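Local coordinates for YcaO (Methanopyrus kandleri, PDB 6CIB), which binds ADP and magnesium and probably uses ATP to activate a peptide backbone amide for thioamidation, at residues 331-336 against 350-355; 142-147 against 354-359. One frame throughout, in Å; residues are numbered along the deposited sequence.

Contact 1. Residues 331-336 against 350-355; sequences KVIEVD and RVTGAS
The amide N of Lys331 donates to the hydroxyl OG1 of Thr352 over 2.8 Å, with 155° at the hydrogen, so a side chain takes the place of a backbone acceptor where strand 346-351 ends and strand 332-336 begins. The torsion of Thr352 explains this: OG1 sits between its own backbone N and carbonyl carbon (chi1 61°), which turns the hydroxyl to Lys331. The same residue gives its amide N to Lys331 O at 2.9 Å, in the carbonyl plane, and Val351 CA adds a CA-H...O contact to that oxygen at 3.2 Å. Farther in, Ile333 and Arg350 form an antiparallel hydrogen-bonded pair, the straighter bond running from Ile333 N to Arg350 O at 2.8 Å. Val332 and Val351, the next, non-hydrogen-bonded pair, turn to the other face, where both meet Val324 of helix 313-325. On the Ile333 face, the Ile333 and Thr352 side chains cross at about a right angle, with CD1 of Ile333 3.7 Å from CG2 of Thr352. Replacing Thr352 by alanine would probably leave the Lys331 amide without this acceptor and open a gap beside Ile333 CD1. Past the pairing, Val351 to Ala354 make a type I turn, closed by Ala354 N to Val351 O at 3.1 Å. The chemistry implies that the open end of the hairpin is held mainly by backbone hydrogen bonds, with the threonine side chain extending the ladder past the last bridge.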
# COMPACT_ATOMS: atom_id res chain seq x y z
N LYS A 331 -2.99 12.65 13.36
CA LYS A 331 -4.28 11.95 13.53
C LYS A 331 -4.44 10.77 12.58
O LYS A 331 -3.98 10.84 11.44
CB LYS A 331 -5.45 12.92 13.33
CG LYS A 331 -5.51 14.06 14.32
CD LYS A 331 -6.58 15.06 13.90
CE LYS A 331 -6.63 16.23 14.87
NZ LYS A 331 -7.89 16.99 14.66
N VAL A 332 -5.11 9.72 13.06
CA VAL A 332 -5.45 8.54 12.24
C VAL A 332 -6.92 8.67 11.85
O VAL A 332 -7.81 8.54 12.70
CB VAL A 332 -5.21 7.21 12.99
CG1 VAL A 332 -5.61 6.00 12.14
CG2 VAL A 332 -3.75 7.09 13.41
N ILE A 333 -7.16 8.97 10.57
CA ILE A 333 -8.52 9.21 10.06
C ILE A 333 -8.94 8.11 9.07
O ILE A 333 -8.16 7.73 8.20
CB ILE A 333 -8.65 10.61 9.42
CG1 ILE A 333 -8.28 11.71 10.44
CG2 ILE A 333 -10.05 10.83 8.87
CD1 ILE A 333 -8.04 13.09 9.85
N GLU A 334 -10.16 7.62 9.23
CA GLU A 334 -10.80 6.69 8.30
C GLU A 334 -12.00 7.36 7.60
O GLU A 334 -12.85 7.98 8.27
CB GLU A 334 -11.26 5.43 9.04
CG GLU A 334 -12.14 4.49 8.22
CD GLU A 334 -12.91 3.48 9.07
OE1 GLU A 334 -12.75 3.44 10.31
OE2 GLU A 334 -13.69 2.71 8.48
N VAL A 335 -12.04 7.25 6.28
CA VAL A 335 -13.19 7.70 5.49
C VAL A 335 -13.81 6.50 4.78
O VAL A 335 -13.13 5.79 4.04
CB VAL A 335 -12.79 8.79 4.45
CG1 VAL A 335 -13.99 9.22 3.61
CG2 VAL A 335 -12.16 10.00 5.14
N ASP A 336 -15.09 6.28 5.02
CA ASP A 336 -15.85 5.20 4.41
C ASP A 336 -16.09 5.48 2.92
O ASP A 336 -16.62 6.54 2.56
CB ASP A 336 -17.19 5.05 5.14
CG ASP A 336 -17.91 3.74 4.83
OD1 ASP A 336 -17.52 3.01 3.89
OD2 ASP A 336 -18.89 3.43 5.53
N ARG A 350 -6.13 8.05 6.21
CA ARG A 350 -5.16 9.14 6.18
C ARG A 350 -4.53 9.28 7.57
O ARG A 350 -5.23 9.24 8.58
CB ARG A 350 -5.80 10.48 5.76
CG ARG A 350 -6.72 10.46 4.54
CD ARG A 350 -6.03 10.03 3.25
NE ARG A 350 -5.00 10.97 2.82
CZ ARG A 350 -3.73 10.64 2.58
NH1 ARG A 350 -3.32 9.38 2.70
NH2 ARG A 350 -2.87 11.59 2.20
N VAL A 351 -3.21 9.42 7.60
CA VAL A 351 -2.50 9.73 8.84
C VAL A 351 -1.88 11.12 8.61
O VAL A 351 -0.98 11.27 7.77
CB VAL A 351 -1.47 8.63 9.22
CG1 VAL A 351 -0.78 8.94 10.54
CG2 VAL A 351 -2.16 7.27 9.31
N THR A 352 -2.37 12.11 9.36
CA THR A 352 -2.19 13.54 8.99
C THR A 352 -0.76 14.05 8.94
O THR A 352 -0.47 14.97 8.18
CB THR A 352 -3.02 14.51 9.87
OG1 THR A 352 -2.60 14.38 11.23
CG2 THR A 352 -4.52 14.23 9.74
N GLY A 353 0.12 13.45 9.73
CA GLY A 353 1.54 13.81 9.72
C GLY A 353 2.48 12.69 9.29
O GLY A 353 3.69 12.80 9.51
N ALA A 354 1.95 11.62 8.69
CA ALA A 354 2.79 10.58 8.07
C ALA A 354 3.36 11.11 6.78
O ALA A 354 2.69 11.86 6.07
CB ALA A 354 2.01 9.30 7.82
N SER A 355 4.61 10.75 6.47
CA SER A 355 5.25 11.26 5.26
C SER A 355 4.76 10.53 4.02
O SER A 355 4.63 9.31 4.02
CB SER A 355 6.76 11.14 5.35
OG SER A 355 7.36 11.83 4.26

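Contact 2. Residues 142-147 against 354-359; sequences PSHTNG and ASEYVI
Ile359, His144 and Glu356 bury the most surface here. CG2 of Ile359 lies over one face of the His144 ring, 4.0 Å from the centroid and 27° off the normal, a CH-pi contact, while CD1 reaches on to Asn146 CB at 3.5 Å. Glu356 comes to the edge of that ring, its carboxylate turned 79° from the ring plane; His144 NE2 to Glu356 OE1 is only a weak bond, 3.3 Å and 121° at the hydrogen. With CG anti to its backbone N, Asn146 carries ND2 to Glu356 OE2, a nearly straight bond of 2.8 Å on the oxygen's anti side, somewhat out of the carboxylate plane. OE2 also takes a salt bridge from Arg350, which probably favours the charged carboxylate. His144 ND1 accepts a hydrogen bond from Asn146 N in the ring plane at 3.2 Å, helping fix the ring's rotation. A water accepts from Asn146 ND2 and donates to Ser355 O, bridging the amide to the backbone of 354-359. Asn146 also packs on Glu164, which binds magnesium in a structure of this protein though not in this model. This polar network is consistent with a second shell behind the nucleotide and magnesium site of the YcaO domain.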
# COMPACT_ATOMS: atom_id res chain seq x y z
N PRO A 142 -1.64 16.95 -6.44
CA PRO A 142 -2.44 15.88 -7.04
C PRO A 142 -3.01 14.92 -5.99
O PRO A 142 -2.40 14.68 -4.95
CB PRO A 142 -1.45 15.13 -7.94
CG PRO A 142 -0.34 16.10 -8.18
CD PRO A 142 -0.24 16.89 -6.91
N SER A 143 -4.20 14.40 -6.30
CA SER A 143 -4.82 13.31 -5.54
C SER A 143 -4.01 12.03 -5.76
O SER A 143 -3.19 11.96 -6.68
CB SER A 143 -6.27 13.12 -6.01
OG SER A 143 -6.32 12.81 -7.39
N HIS A 144 -4.23 11.03 -4.90
CA HIS A 144 -3.52 9.74 -5.00
C HIS A 144 -4.26 8.65 -4.21
O HIS A 144 -5.34 8.91 -3.67
CB HIS A 144 -2.04 9.87 -4.59
CG HIS A 144 -1.84 10.33 -3.18
ND1 HIS A 144 -1.96 9.50 -2.09
CD2 HIS A 144 -1.53 11.56 -2.68
CE1 HIS A 144 -1.73 10.18 -0.98
NE2 HIS A 144 -1.47 11.43 -1.31
N THR A 145 -3.70 7.45 -4.16
CA THR A 145 -4.39 6.29 -3.57
C THR A 145 -3.71 5.70 -2.31
O THR A 145 -4.08 4.60 -1.86
CB THR A 145 -4.62 5.17 -4.61
OG1 THR A 145 -3.36 4.76 -5.14
CG2 THR A 145 -5.52 5.65 -5.77
N ASN A 146 -2.73 6.41 -1.75
CA ASN A 146 -2.09 5.96 -0.52
C ASN A 146 -3.12 5.87 0.60
O ASN A 146 -3.79 6.85 0.91
CB ASN A 146 -0.93 6.87 -0.10
CG ASN A 146 -0.04 6.22 0.96
OD1 ASN A 146 0.39 5.08 0.81
ND2 ASN A 146 0.25 6.96 2.02
N GLY A 147 -3.23 4.68 1.18
CA GLY A 147 -4.19 4.42 2.24
C GLY A 147 -5.54 3.93 1.78
O GLY A 147 -6.42 3.68 2.61
N ALA A 354 1.95 11.62 8.69
CA ALA A 354 2.79 10.58 8.07
C ALA A 354 3.36 11.11 6.78
O ALA A 354 2.69 11.86 6.07
CB ALA A 354 2.01 9.30 7.82
N SER A 355 4.61 10.75 6.47
CA SER A 355 5.25 11.26 5.26
C SER A 355 4.76 10.53 4.02
O SER A 355 4.63 9.31 4.02
CB SER A 355 6.76 11.14 5.35
OG SER A 355 7.36 11.83 4.26
N GLU A 356 4.49 11.31 2.97
CA GLU A 356 4.15 10.79 1.66
C GLU A 356 5.09 11.38 0.60
O GLU A 356 4.72 11.53 -0.57
CB GLU A 356 2.66 11.02 1.35
CG GLU A 356 1.72 10.24 2.27
CD GLU A 356 0.25 10.53 2.05
OE1 GLU A 356 -0.11 11.68 1.70
OE2 GLU A 356 -0.56 9.61 2.27
N TYR A 357 6.32 11.67 1.03
CA TYR A 357 7.40 12.23 0.20
C TYR A 357 7.64 11.47 -1.11
O TYR A 357 7.88 12.10 -2.15
CB TYR A 357 8.69 12.33 1.02
CG TYR A 357 9.86 12.96 0.29
CD1 TYR A 357 9.93 14.36 0.11
CD2 TYR A 357 10.92 12.18 -0.19
CE1 TYR A 357 11.00 14.94 -0.56
CE2 TYR A 357 12.00 12.76 -0.86
CZ TYR A 357 12.03 14.14 -1.03
OH TYR A 357 13.09 14.72 -1.69
N VAL A 358 7.56 10.14 -1.05
CA VAL A 358 7.72 9.27 -2.24
C VAL A 358 6.62 9.44 -3.29
O VAL A 358 6.81 9.10 -4.46
CB VAL A 358 7.88 7.76 -1.87
CG1 VAL A 358 9.20 7.51 -1.16
CG2 VAL A 358 6.72 7.24 -1.04
N ILE A 359 5.46 9.96 -2.87
CA ILE A 359 4.35 10.27 -3.77
C ILE A 359 4.45 11.71 -4.29
O ILE A 359 4.32 11.95 -5.49
CB ILE A 359 2.98 9.98 -3.11
CG1 ILE A 359 2.85 8.48 -2.81
CG2 ILE A 359 1.82 10.43 -4.01
CD1 ILE A 359 1.92 8.15 -1.67
O HOH W 1 2.52 7.37 4.09

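Overall arrangement
Both contacts are largely buried, and both use the chain that leaves strand 346-351: Ala354 and Ser355 belong to each. Contact 1 joins neighbouring strands of the antiparallel sheet, close in sequence, and rests on regular backbone pairing with exposed Lys331 at its margin. Contact 2 brings together two loops more than 200 residues apart, lies nearer the centre of the chain, and relies on side-chain bonds to one carboxylate, a CH-pi contact and a water. Arg350 links them: its backbone belongs to the hairpin, whereas its guanidinium extends into contact 2, with Glu131 as a further partner. Contact 2 is also the closer to the bound magnesium, about 8 Å from the Asn146 side chain against 11 Å from that of Arg350.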